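Local coordinates for protein time interval measuring enzyme TIME (Bombyx mori, PDB 2E47) that probably converts superoxide to hydrogen peroxide and oxygen, as a copper- and zinc-binding member of the Cu-Zn superoxide dismutase family, at residues 12-17 with 147-152; 31-36 with 106-111; 38-43 with 96-101; 44-49 with 125-130. All coordinates share one frame; numbering follows the deposited sequence.

Contact 1. Residues 12-17 with 147-152; sequences AVLSTE and RVACGV
Leu14 of strand 12-15 lays its CD1 methyl against the backbone of strand 147-152, 3.6 Å from Cys150 C, where two antiparallel neighbours of the Cu-Zn superoxide dismutase beta-barrel run side by side, their axes 5.3 Å apart and at 147°. The CG of Leu14 also packs on Ala149 CB at 4.0 Å, and Thr16 OG1, just past the end of the strand, comes to 4.0 Å from the same Ala149 CB. With CG anti to its carbonyl carbon (chi1 -91°), the end of the Leu14 side chain swings in to the facing strand although CB does not point at it. Between the backbones the link is made by water. One water accepts from Val13 N and donates to Val152 O; a second accepts from Ser15 N and donates to Cys150 O, so each water takes the place of a direct interstrand bond. CA-H...O contacts, such as Gly151 CA to Val13 O at 3.6 Å, fill in between; a side chain on Gly151 would run into that oxygen. Farther out, Val148 and Ala149 form a classic beta bulge opposite Leu123, and Cys150, whose CB points away from strand 12-15, is disulfide-bonded through SG to Cys61. Val152 meets its counterpart in the second subunit. The Val152 O of this chain lies 2.6 Å from the water that also accepts from Val13 N.

Contact 2. Residues 31-36 with 106-111; sequences GKVHVQ and DQISLS
Segment 31-36, most of it on a beta strand, and the irregular segment 106-111 meet almost at right angles, their end-to-end directions 88° apart, and the CA atoms of Lys32 and Asp106 come within 4.7 Å. The hydrophobic centre is Val33 against Ile108, two side chains crossing at about a right angle. Val33 divides its methyls between two targets: CG1 touches Ile108 CD1 at 3.8 Å, while CG2 rests on the backbone, 3.6 Å from Ile108 O, with Leu110 CG a looser neighbour. CD1 of Ile108 also reaches Val35 CG2 at 3.8 Å, so this one methyl bridges two valines on the same side of the strand. Ile108 does this with CG1 held between its backbone N and carbonyl carbon (chi1 59°), the chain then running out extended to CD1. At the solvent-facing end, Lys32 and Asp106 lie side by side, pointing the same way. The lysine bends at its last two torsions and brings NZ over Asp106 CB at 3.3 Å, with a long salt bridge to Asp106 OD2 at 4.0 Å. A serine in place of Lys32 would probably leave the Asp106 carboxylate without this positive charge and strip the aliphatic cover from its CB. Within the loop, Ser109 OG donates to Ser111 O. Asp105 OD1 accepts from the backbone N of both Gln107 and Ile108, holding the turn that leaves strand 98-105; Phe25 of strand 20-27 touches both Val33 and Val35, and Ile116 packs on Ile108.

Contact 3. Residues 38-43 with 96-101; sequences GITGLP and NHYSRI
Ile39 N donates to Ser99 O at 2.8 Å, in the carbonyl plane, and Ser99 N returns an equally short bond to Ile39 O, nearly along the C=O axis. This hydrogen-bonded antiparallel pair is flanked by the non-hydrogen-bonded pairs Gly38 with Arg100 and Thr40 with Tyr98. Past the end of strand 38-40 the ladder gains one more rung, Gly41 N to His97 O at 2.9 Å. On the inner face, Ile39 CD1 meets Ile101 CD1 at 3.6 Å; each isoleucine has CG1 anti to its carbonyl carbon (chi1 -58° in both), which lets the two ends converge. Ser99 shares this face and gives its hydroxyl to Val92 O. On the other face, Thr40 CG2 approaches the edge of the Tyr98 ring in its plane, 3.6 Å from CD1. Gly38 lies beside the same ring, where a side chain would collide with CE1. The His97 ring is laid over Pro43, whose CA makes a CH-pi contact 3.7 Å from the ring centroid, while ND1 is hydrogen-bonded to Glu95 O. Cutting His97 back to an alanine is likely to leave Pro43 without its aromatic cover and Glu95 O without this partner. Strands 33-40 and 98-105 are neighbours in the Greek-key beta-barrel characteristic of Cu-Zn superoxide dismutases, and this pairing joins them where strand 33-40 ends and strand 98-105 begins.

Contact 4. Residues 44-49 with 125-130; sequences PGEYGF and EKADDY
Glu46 lays its aliphatic stem over Ala127, CG to CB at 3.5 Å, and its carboxylate reaches Tyr130 OH through a water. CG sits between the backbone N and carbonyl carbon (chi1 64°) with the chain extended beyond, which brings the carboxylate past Ala127 to two waters. One donates to OE2 and also hydrogen-bonds Tyr130 OH; the other donates to both OE1 and Asp128 O. A third water donates to Glu46 O and takes a weak bond from Ala127 N. The direct backbone link is Gly48 N to Lys126 O, 2.9 Å and almost straight at 172°, although the donor stands above the carbonyl plane. Tyr47 turns its ring the other way, its CD2 edge 3.6 Å from Glu125 O, and its hydroxyl is hydrogen-bonded to Pro43 O. Within the loop, Asp128 OD2 accepts from Tyr130 N at 2.8 Å, closing an Asx turn, and Asp128 O lies over the centre of one face of the Tyr130 ring. The same carboxylate has two further partners: OD2 is hydrogen-bonded to His75 NE2, a zinc ligand, and OD1 to His50 NE2, a copper ligand. Asp128 is thus a second-shell residue that would help fix the orientation of both imidazoles, the aspartate bridge between the copper and zinc sites familiar from Cu-Zn superoxide dismutases.

How the contacts relate
All four contacts reach one antiparallel barrel sheet. Contacts 2 and 3 share strand 33-40, their centres about 22 Å apart, and meet where Gln36 CB packs 3.4 Å from Ile101 O. Contact 3 also touches contact 1, Leu14 CD2 to Ile39 CD1 at 3.7 Å, and contact 4, through Leu42 against Tyr47 and His97 against Pro44. Contacts 1 and 4 join at Val148 and Glu125. Contact 4 lies nearest the metals, the Asp128 side chain about 6 Å from zinc; in contact 1 the Cys150 side chain is about 9 Å from copper. Contact 2, on the opposite side of the chain's centre from contacts 1 and 4, has the Ile108 side chain about 11 Å from zinc.

Contact 1. Residues 12-17 with 147-152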
# COMPACT_ATOMS: atom_id res chain seq x y z
N ALA A 12 5.79 5.02 1.55
CA ALA A 12 4.42 5.22 2.11
C ALA A 12 4.16 6.69 1.95
O ALA A 12 5.09 7.50 2.17
CB ALA A 12 4.37 4.90 3.62
N VAL A 13 2.94 7.05 1.64
CA VAL A 13 2.61 8.45 1.49
C VAL A 13 1.57 8.78 2.51
O VAL A 13 0.60 8.08 2.63
CB VAL A 13 2.11 8.75 0.01
CG1 VAL A 13 1.60 10.11 -0.12
CG2 VAL A 13 3.28 8.53 -1.03
N LEU A 14 1.76 9.84 3.26
CA LEU A 14 0.73 10.38 4.17
C LEU A 14 0.02 11.57 3.47
O LEU A 14 0.70 12.42 2.91
CB LEU A 14 1.49 10.97 5.34
CG LEU A 14 1.79 10.07 6.56
CD1 LEU A 14 1.54 8.61 6.31
CD2 LEU A 14 3.03 10.38 7.37
N SER A 15 -1.32 11.63 3.50
CA SER A 15 -2.01 12.66 2.79
C SER A 15 -3.40 12.87 3.45
O SER A 15 -4.30 12.02 3.31
CB SER A 15 -2.15 12.31 1.29
OG SER A 15 -2.41 13.51 0.55
N THR A 16 -3.52 14.00 4.15
CA THR A 16 -4.63 14.41 4.99
C THR A 16 -4.90 15.90 4.57
O THR A 16 -4.10 16.46 3.78
CB THR A 16 -4.13 14.20 6.44
OG1 THR A 16 -4.55 12.90 6.93
CG2 THR A 16 -4.42 15.25 7.42
N GLU A 17 -6.00 16.50 5.04
CA GLU A 17 -6.22 17.92 4.87
C GLU A 17 -5.04 18.71 5.43
O GLU A 17 -4.62 19.73 4.83
CB GLU A 17 -7.50 18.39 5.59
CG GLU A 17 -8.85 18.05 4.90
CD GLU A 17 -8.80 18.20 3.37
OE1 GLU A 17 -8.75 19.35 2.86
OE2 GLU A 17 -8.83 17.15 2.69
N ARG A 147 -4.63 8.34 15.88
CA ARG A 147 -3.86 8.11 14.68
C ARG A 147 -4.12 9.28 13.76
O ARG A 147 -5.23 9.47 13.35
CB ARG A 147 -4.34 6.81 14.06
CG ARG A 147 -4.10 5.61 15.02
CD ARG A 147 -4.34 4.28 14.38
NE ARG A 147 -4.17 3.28 15.41
CZ ARG A 147 -4.25 1.96 15.25
NH1 ARG A 147 -4.08 1.18 16.31
NH2 ARG A 147 -4.49 1.41 14.06
N VAL A 148 -3.11 10.09 13.47
CA VAL A 148 -3.43 11.33 12.72
C VAL A 148 -3.31 11.12 11.20
O VAL A 148 -3.92 11.85 10.43
CB VAL A 148 -2.65 12.58 13.20
CG1 VAL A 148 -2.91 12.83 14.70
CG2 VAL A 148 -1.22 12.44 12.98
N ALA A 149 -2.48 10.16 10.76
CA ALA A 149 -2.37 9.83 9.35
C ALA A 149 -1.74 8.47 9.20
O ALA A 149 -1.00 8.05 10.08
CB ALA A 149 -1.49 10.95 8.65
N CYS A 150 -2.02 7.82 8.07
CA CYS A 150 -1.44 6.53 7.75
C CYS A 150 -1.25 6.35 6.26
O CYS A 150 -1.94 7.02 5.46
CB CYS A 150 -2.32 5.35 8.28
SG CYS A 150 -4.02 5.47 8.01
N GLY A 151 -0.36 5.44 5.88
CA GLY A 151 -0.23 5.11 4.47
C GLY A 151 0.20 3.67 4.35
O GLY A 151 0.97 3.20 5.16
N VAL A 152 -0.28 2.99 3.33
CA VAL A 152 0.23 1.66 3.02
C VAL A 152 1.67 1.73 2.45
O VAL A 152 2.01 2.60 1.64
CB VAL A 152 -0.66 0.90 1.99
CG1 VAL A 152 -0.17 -0.52 1.87
CG2 VAL A 152 -2.10 0.89 2.43
O HOH W 1 1.22 4.83 0.58
O HOH W 2 -2.64 9.60 4.92

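Contact 2. Residues 31-36 with 106-111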
# COMPACT_ATOMS: atom_id res chain seq x y z
N GLY A 31 21.61 -5.78 5.90
CA GLY A 31 20.16 -6.04 5.96
C GLY A 31 19.35 -5.03 6.77
O GLY A 31 18.16 -5.23 7.01
N LYS A 32 19.95 -3.93 7.18
CA LYS A 32 19.15 -2.89 7.88
C LYS A 32 18.40 -2.00 6.89
O LYS A 32 18.70 -2.03 5.69
CB LYS A 32 20.06 -2.03 8.77
CG LYS A 32 20.73 -2.83 9.92
CD LYS A 32 22.04 -2.15 10.27
CE LYS A 32 22.20 -1.97 11.77
NZ LYS A 32 22.24 -3.26 12.53
N VAL A 33 17.50 -1.16 7.39
CA VAL A 33 16.69 -0.35 6.48
C VAL A 33 16.89 1.13 6.77
O VAL A 33 16.76 1.55 7.92
CB VAL A 33 15.21 -0.84 6.46
CG1 VAL A 33 14.23 0.13 5.66
CG2 VAL A 33 15.15 -2.29 5.87
N HIS A 34 17.25 1.91 5.74
CA HIS A 34 17.35 3.34 5.91
C HIS A 34 15.96 3.88 5.60
O HIS A 34 15.44 3.73 4.46
CB HIS A 34 18.40 3.90 4.94
CG HIS A 34 18.77 5.31 5.21
ND1 HIS A 34 19.50 6.06 4.31
CD2 HIS A 34 18.55 6.10 6.28
CE1 HIS A 34 19.70 7.27 4.82
NE2 HIS A 34 19.14 7.32 6.01
N VAL A 35 15.37 4.54 6.59
CA VAL A 35 14.07 5.23 6.48
C VAL A 35 14.28 6.73 6.35
O VAL A 35 14.92 7.34 7.18
CB VAL A 35 13.25 4.94 7.78
CG1 VAL A 35 11.81 5.51 7.74
CG2 VAL A 35 13.21 3.40 8.06
N GLN A 36 13.79 7.37 5.31
CA GLN A 36 13.97 8.81 5.23
C GLN A 36 12.77 9.54 4.61
O GLN A 36 11.98 8.96 3.89
CB GLN A 36 15.28 9.17 4.49
CG GLN A 36 15.76 8.18 3.46
CD GLN A 36 17.03 8.58 2.69
OE1 GLN A 36 17.73 9.63 2.94
NE2 GLN A 36 17.38 7.70 1.77
N ASP A 106 17.23 -1.64 12.53
CA ASP A 106 17.74 -3.03 12.35
C ASP A 106 16.70 -4.11 12.63
O ASP A 106 17.06 -5.27 12.67
CB ASP A 106 18.98 -3.28 13.22
CG ASP A 106 18.75 -2.91 14.70
OD1 ASP A 106 17.64 -2.41 15.02
OD2 ASP A 106 19.67 -3.14 15.54
N GLN A 107 15.42 -3.77 12.81
CA GLN A 107 14.40 -4.81 12.97
C GLN A 107 13.52 -5.02 11.70
O GLN A 107 13.25 -6.16 11.31
CB GLN A 107 13.50 -4.45 14.17
CG GLN A 107 13.39 -5.48 15.25
CD GLN A 107 14.74 -5.84 15.72
OE1 GLN A 107 15.50 -4.97 16.14
NE2 GLN A 107 15.11 -7.09 15.58
N ILE A 108 13.05 -3.93 11.09
CA ILE A 108 12.26 -4.02 9.89
C ILE A 108 13.09 -4.55 8.69
O ILE A 108 14.30 -4.36 8.63
CB ILE A 108 11.60 -2.65 9.51
CG1 ILE A 108 12.65 -1.55 9.31
CG2 ILE A 108 10.55 -2.19 10.61
CD1 ILE A 108 12.07 -0.16 8.74
N SER A 109 12.40 -5.12 7.73
CA SER A 109 13.02 -5.57 6.52
C SER A 109 12.00 -5.36 5.37
O SER A 109 10.78 -5.14 5.59
CB SER A 109 13.34 -7.07 6.64
OG SER A 109 14.10 -7.54 5.53
N LEU A 110 12.51 -5.44 4.16
CA LEU A 110 11.73 -5.32 2.96
C LEU A 110 11.17 -6.67 2.51
O LEU A 110 10.24 -6.73 1.71
CB LEU A 110 12.56 -4.65 1.88
CG LEU A 110 12.85 -3.15 2.16
CD1 LEU A 110 13.18 -2.55 0.84
CD2 LEU A 110 11.74 -2.38 2.83
N SER A 111 11.69 -7.76 3.08
CA SER A 111 11.16 -9.11 2.83
C SER A 111 11.36 -10.01 4.07
O SER A 111 11.89 -9.58 5.08
CB SER A 111 11.80 -9.74 1.58
OG SER A 111 13.20 -9.92 1.76

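Contact 3. Residues 38-43 with 96-101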
# COMPACT_ATOMS: atom_id res chain seq x y z
N GLY A 38 10.11 13.32 4.78
CA GLY A 38 9.76 14.62 5.33
C GLY A 38 8.29 14.56 5.48
O GLY A 38 7.63 13.95 4.66
N ILE A 39 7.76 15.18 6.55
CA ILE A 39 6.31 15.26 6.76
C ILE A 39 6.10 16.70 7.16
O ILE A 39 6.94 17.24 7.84
CB ILE A 39 5.84 14.32 7.88
CG1 ILE A 39 6.22 12.86 7.56
CG2 ILE A 39 4.32 14.40 8.12
CD1 ILE A 39 5.99 12.02 8.83
N THR A 40 5.04 17.33 6.70
CA THR A 40 4.64 18.63 7.23
C THR A 40 3.22 18.58 7.79
O THR A 40 2.38 17.77 7.37
CB THR A 40 4.70 19.73 6.13
OG1 THR A 40 3.81 19.33 5.08
CG2 THR A 40 6.08 19.76 5.57
N GLY A 41 2.95 19.42 8.76
CA GLY A 41 1.59 19.57 9.24
C GLY A 41 1.38 19.46 10.73
O GLY A 41 0.26 19.57 11.18
N LEU A 42 2.42 19.20 11.53
CA LEU A 42 2.21 19.22 12.97
C LEU A 42 3.12 20.21 13.65
O LEU A 42 4.21 20.48 13.18
CB LEU A 42 2.43 17.87 13.62
CG LEU A 42 1.48 16.77 13.21
CD1 LEU A 42 2.17 15.44 13.59
CD2 LEU A 42 0.15 16.98 13.81
N PRO A 43 2.67 20.75 14.78
CA PRO A 43 3.48 21.73 15.52
C PRO A 43 4.80 21.14 16.07
O PRO A 43 4.89 19.93 16.18
CB PRO A 43 2.56 22.14 16.70
CG PRO A 43 1.44 21.23 16.74
CD PRO A 43 1.34 20.49 15.38
N ASN A 96 8.78 25.19 12.07
CA ASN A 96 8.09 25.32 10.78
C ASN A 96 7.10 24.20 10.47
O ASN A 96 6.70 24.06 9.32
CB ASN A 96 9.11 25.37 9.62
CG ASN A 96 10.15 26.50 9.78
OD1 ASN A 96 11.11 26.39 10.57
ND2 ASN A 96 9.97 27.57 9.02
N HIS A 97 6.71 23.40 11.48
CA HIS A 97 5.78 22.28 11.24
C HIS A 97 6.27 21.28 10.18
O HIS A 97 5.48 20.69 9.45
CB HIS A 97 4.40 22.81 10.87
CG HIS A 97 3.76 23.61 11.97
ND1 HIS A 97 4.44 24.57 12.67
CD2 HIS A 97 2.52 23.57 12.49
CE1 HIS A 97 3.65 25.10 13.59
NE2 HIS A 97 2.47 24.50 13.50
N TYR A 98 7.58 21.12 10.12
CA TYR A 98 8.21 20.20 9.22
C TYR A 98 9.06 19.15 9.99
O TYR A 98 9.79 19.50 10.91
CB TYR A 98 9.09 20.96 8.25
CG TYR A 98 10.03 20.08 7.49
CD1 TYR A 98 9.60 19.34 6.40
CD2 TYR A 98 11.37 19.97 7.88
CE1 TYR A 98 10.51 18.51 5.70
CE2 TYR A 98 12.27 19.15 7.19
CZ TYR A 98 11.83 18.43 6.10
OH TYR A 98 12.72 17.62 5.43
N SER A 99 8.99 17.88 9.58
CA SER A 99 9.74 16.82 10.21
C SER A 99 10.60 16.17 9.13
O SER A 99 10.06 15.67 8.13
CB SER A 99 8.84 15.74 10.75
OG SER A 99 9.69 14.69 11.21
N ARG A 100 11.90 16.13 9.39
CA ARG A 100 12.89 15.45 8.60
C ARG A 100 13.06 14.09 9.25
O ARG A 100 13.44 14.01 10.40
CB ARG A 100 14.23 16.23 8.70
CG ARG A 100 15.14 16.15 7.46
CD ARG A 100 15.69 14.78 7.13
NE ARG A 100 15.27 14.39 5.76
CZ ARG A 100 15.75 13.38 5.02
NH1 ARG A 100 15.22 13.14 3.83
NH2 ARG A 100 16.74 12.60 5.44
N ILE A 101 12.72 13.02 8.55
CA ILE A 101 13.00 11.68 9.04
C ILE A 101 14.30 11.11 8.43
O ILE A 101 14.51 11.12 7.21
CB ILE A 101 11.82 10.74 8.70
CG1 ILE A 101 10.52 11.27 9.32
CG2 ILE A 101 12.11 9.30 9.15
CD1 ILE A 101 9.32 10.61 8.64

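Contact 4. Residues 44-49 with 125-130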
# COMPACT_ATOMS: atom_id res chain seq x y z
N PRO A 44 5.77 21.98 16.47
CA PRO A 44 7.08 21.44 16.88
C PRO A 44 6.84 20.50 18.09
O PRO A 44 6.01 20.78 18.94
CB PRO A 44 7.85 22.70 17.33
CG PRO A 44 6.69 23.73 17.70
CD PRO A 44 5.67 23.45 16.64
N GLY A 45 7.52 19.37 18.13
CA GLY A 45 7.26 18.35 19.14
C GLY A 45 7.66 16.98 18.62
O GLY A 45 8.36 16.88 17.65
N GLU A 46 7.26 15.92 19.32
CA GLU A 46 7.59 14.54 18.92
C GLU A 46 6.33 13.70 18.90
O GLU A 46 5.42 13.92 19.72
CB GLU A 46 8.65 13.89 19.84
CG GLU A 46 8.32 13.68 21.26
CD GLU A 46 9.48 12.99 22.10
OE1 GLU A 46 9.25 12.68 23.32
OE2 GLU A 46 10.58 12.75 21.54
N TYR A 47 6.28 12.74 17.98
CA TYR A 47 5.01 12.05 17.71
C TYR A 47 5.33 10.62 17.35
O TYR A 47 6.25 10.38 16.53
CB TYR A 47 4.31 12.72 16.53
CG TYR A 47 4.01 14.23 16.78
CD1 TYR A 47 4.96 15.21 16.45
CD2 TYR A 47 2.84 14.63 17.33
CE1 TYR A 47 4.75 16.57 16.66
CE2 TYR A 47 2.60 16.02 17.54
CZ TYR A 47 3.58 16.96 17.21
OH TYR A 47 3.35 18.31 17.41
N GLY A 48 4.57 9.68 17.91
CA GLY A 48 4.73 8.26 17.63
C GLY A 48 4.65 7.96 16.18
O GLY A 48 3.80 8.50 15.47
N PHE A 49 5.56 7.12 15.69
CA PHE A 49 5.53 6.75 14.30
C PHE A 49 5.84 5.26 14.23
O PHE A 49 6.89 4.85 14.65
CB PHE A 49 6.62 7.53 13.63
CG PHE A 49 6.62 7.41 12.15
CD1 PHE A 49 7.72 6.89 11.50
CD2 PHE A 49 5.59 7.89 11.43
CE1 PHE A 49 7.73 6.80 10.14
CE2 PHE A 49 5.57 7.82 10.08
CZ PHE A 49 6.65 7.25 9.43
N GLU A 125 -0.93 11.05 17.35
CA GLU A 125 -1.21 12.37 17.84
C GLU A 125 -0.28 12.82 18.97
O GLU A 125 -0.13 14.01 19.21
CB GLU A 125 -2.70 12.47 18.26
CG GLU A 125 -3.03 12.29 19.74
CD GLU A 125 -4.53 11.84 19.97
OE1 GLU A 125 -5.41 12.21 19.13
OE2 GLU A 125 -4.82 11.14 20.99
N LYS A 126 0.36 11.88 19.65
CA LYS A 126 1.38 12.24 20.66
C LYS A 126 2.57 11.37 20.67
O LYS A 126 2.64 10.36 19.94
CB LYS A 126 0.81 12.34 22.06
CG LYS A 126 0.02 11.18 22.57
CD LYS A 126 -0.95 11.76 23.58
CE LYS A 126 -1.43 10.69 24.61
NZ LYS A 126 -1.53 11.25 26.02
N ALA A 127 3.49 11.74 21.54
CA ALA A 127 4.77 11.06 21.64
C ALA A 127 4.64 9.61 22.09
O ALA A 127 3.78 9.27 22.88
CB ALA A 127 5.70 11.83 22.59
N ASP A 128 5.50 8.77 21.58
CA ASP A 128 5.64 7.39 22.06
C ASP A 128 6.47 7.44 23.36
O ASP A 128 7.56 8.01 23.34
CB ASP A 128 6.43 6.65 20.98
CG ASP A 128 6.53 5.13 21.20
OD1 ASP A 128 6.71 4.44 20.17
OD2 ASP A 128 6.46 4.63 22.37
N ASP A 129 6.00 6.83 24.46
CA ASP A 129 6.73 6.87 25.75
C ASP A 129 7.63 5.62 25.93
O ASP A 129 8.22 5.38 27.00
CB ASP A 129 5.71 7.02 26.89
CG ASP A 129 4.89 5.73 27.13
OD1 ASP A 129 3.86 5.83 27.85
OD2 ASP A 129 5.23 4.62 26.61
N TYR A 130 7.72 4.84 24.86
CA TYR A 130 8.66 3.74 24.67
C TYR A 130 8.41 2.59 25.63
O TYR A 130 9.30 1.78 25.86
CB TYR A 130 10.11 4.18 24.73
CG TYR A 130 10.51 5.35 23.87
CD1 TYR A 130 10.35 5.32 22.47
CD2 TYR A 130 11.09 6.49 24.47
CE1 TYR A 130 10.76 6.42 21.67
CE2 TYR A 130 11.43 7.59 23.70
CZ TYR A 130 11.30 7.54 22.30
OH TYR A 130 11.71 8.63 21.56
O HOH W 3 12.05 10.94 23.04
O HOH W 4 3.57 14.66 21.70
O HOH W 5 8.62 10.19 25.21